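Local coordinates for protein aromatic amino acid beta-eliminating lyase/threonine aldolase (Exiguobacterium sibiricum, PDB 3LWS) that belongs to the beta-eliminating lyase family of pyridoxal-phosphate enzymes and carries its cofactor as a modified lysine, at residues L172-A177 with D198-S203. Residues are numbered along the deposited sequence; the frame is centred on the assembly and turned at random.
Sequences LHLDGA and DSIYIS
Strands 172-176 and 199-203 run parallel as neighbours in the seven-stranded mixed sheet, their axes 4.8 Å and 10° apart. Leu174 is central to the pairing: its N donates to Ser199 O at 3.0 Å, and its O accepts from Tyr201 N at 2.9 Å. At the start, Leu172 N meets the anti lone pair of Asp198 OD2 at 2.6 Å, while Asp198 N returns a bond to Leu172 O. At the far end the spacing holds, but a water bridges Gly176 O and Ser203 N.

His173, Ser199, Asp175 and Tyr201 share one face. Ser199 OG meets the edge of the imidazole, hydrogen-bonding His173 ND1 at 2.9 Å; it is also hydrogen-bonded to Trp82 NE1. Asp175 CG lies opposite the backbone N (chi1 -173°), setting the carboxylate alongside the Tyr201 ring, planes 61° apart, with OD1 at the ring edge, 3.3 Å from Tyr201 CE2. On the other face, Leu174 CD2 packs on Ile200 CG2 at 3.9 Å.

Gln75 OE1 is hydrogen-bonded to His173 NE2. Ala177 N holds Asp175 OD1 in an Asx turn, while Gln75 NE2 and N1 of the modified lysine at position 206 hold OD2. The carboxylate is thus fixed against the pyridine nitrogen, as in fold-type I pyridoxal-phosphate enzymes.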
# COMPACT_ATOMS: atom_id res chain seq x y z
N LEU A 172 -1.37 -16.34 20.43
CA LEU A 172 -0.38 -16.96 19.54
C LEU A 172 -0.60 -16.51 18.12
O LEU A 172 -1.67 -16.74 17.51
CB LEU A 172 -0.40 -18.47 19.68
CG LEU A 172 0.80 -19.23 19.17
CD1 LEU A 172 2.05 -18.83 19.88
CD2 LEU A 172 0.51 -20.73 19.34
N HIS A 173 0.40 -15.82 17.59
CA HIS A 173 0.32 -15.28 16.25
C HIS A 173 1.24 -16.01 15.29
O HIS A 173 2.39 -16.28 15.62
CB HIS A 173 0.65 -13.80 16.22
CG HIS A 173 0.69 -13.23 14.83
ND1 HIS A 173 -0.47 -12.92 14.14
CD2 HIS A 173 1.71 -13.04 13.98
CE1 HIS A 173 -0.13 -12.48 12.93
NE2 HIS A 173 1.19 -12.55 12.80
N LEU A 174 0.73 -16.34 14.09
CA LEU A 174 1.54 -17.02 13.06
C LEU A 174 1.99 -16.04 11.97
O LEU A 174 1.17 -15.36 11.34
CB LEU A 174 0.80 -18.22 12.45
CG LEU A 174 1.42 -18.91 11.22
CD1 LEU A 174 2.85 -19.40 11.49
CD2 LEU A 174 0.54 -20.09 10.72
N ASP A 175 3.30 -15.94 11.83
CA ASP A 175 3.95 -15.40 10.66
C ASP A 175 4.02 -16.56 9.66
O ASP A 175 4.95 -17.38 9.66
CB ASP A 175 5.32 -14.81 10.98
CG ASP A 175 5.94 -14.08 9.82
OD1 ASP A 175 5.62 -14.44 8.67
OD2 ASP A 175 6.73 -13.13 10.07
N GLY A 176 2.99 -16.61 8.85
CA GLY A 176 2.84 -17.56 7.80
C GLY A 176 3.16 -16.98 6.44
O GLY A 176 2.54 -17.37 5.46
N ALA A 177 4.14 -16.10 6.36
CA ALA A 177 4.69 -15.65 5.09
C ALA A 177 4.95 -16.85 4.17
O ALA A 177 4.66 -16.77 3.00
CB ALA A 177 5.98 -14.85 5.31
N ASP A 198 -4.16 -17.89 17.35
CA ASP A 198 -5.21 -16.90 17.52
C ASP A 198 -5.39 -16.04 16.26
O ASP A 198 -6.52 -15.72 15.85
CB ASP A 198 -4.90 -16.06 18.78
CG ASP A 198 -4.88 -16.91 20.02
OD1 ASP A 198 -5.97 -17.31 20.41
OD2 ASP A 198 -3.82 -17.27 20.57
N SER A 199 -4.27 -15.71 15.61
CA SER A 199 -4.26 -14.88 14.43
C SER A 199 -3.18 -15.39 13.43
O SER A 199 -2.25 -16.08 13.81
CB SER A 199 -4.03 -13.41 14.83
OG SER A 199 -2.90 -13.26 15.70
N ILE A 200 -3.33 -15.04 12.16
CA ILE A 200 -2.43 -15.52 11.12
C ILE A 200 -2.21 -14.47 10.06
O ILE A 200 -3.13 -13.79 9.66
CB ILE A 200 -2.97 -16.80 10.41
CG1 ILE A 200 -3.39 -17.87 11.41
CG2 ILE A 200 -1.87 -17.37 9.41
CD1 ILE A 200 -4.85 -17.71 11.97
N TYR A 201 -0.98 -14.38 9.60
CA TYR A 201 -0.60 -13.55 8.49
C TYR A 201 -0.14 -14.51 7.43
O TYR A 201 0.62 -15.44 7.72
CB TYR A 201 0.55 -12.62 8.86
CG TYR A 201 1.54 -12.33 7.73
CD1 TYR A 201 1.12 -11.75 6.53
CD2 TYR A 201 2.88 -12.57 7.89
CE1 TYR A 201 2.01 -11.52 5.52
CE2 TYR A 201 3.79 -12.31 6.87
CZ TYR A 201 3.35 -11.78 5.70
OH TYR A 201 4.27 -11.51 4.71
N ILE A 202 -0.59 -14.25 6.20
CA ILE A 202 -0.11 -14.95 5.03
C ILE A 202 0.19 -13.94 3.96
O ILE A 202 -0.41 -12.85 3.90
CB ILE A 202 -1.09 -16.05 4.48
CG1 ILE A 202 -2.49 -15.53 4.27
CG2 ILE A 202 -1.09 -17.26 5.38
CD1 ILE A 202 -3.39 -16.52 3.51
N SER A 203 1.12 -14.32 3.09
CA SER A 203 1.61 -13.47 2.05
C SER A 203 1.25 -14.03 0.68
O SER A 203 1.24 -15.22 0.49
CB SER A 203 3.13 -13.38 2.13
OG SER A 203 3.68 -12.58 1.08
O HOH W 1 1.63 -17.43 3.07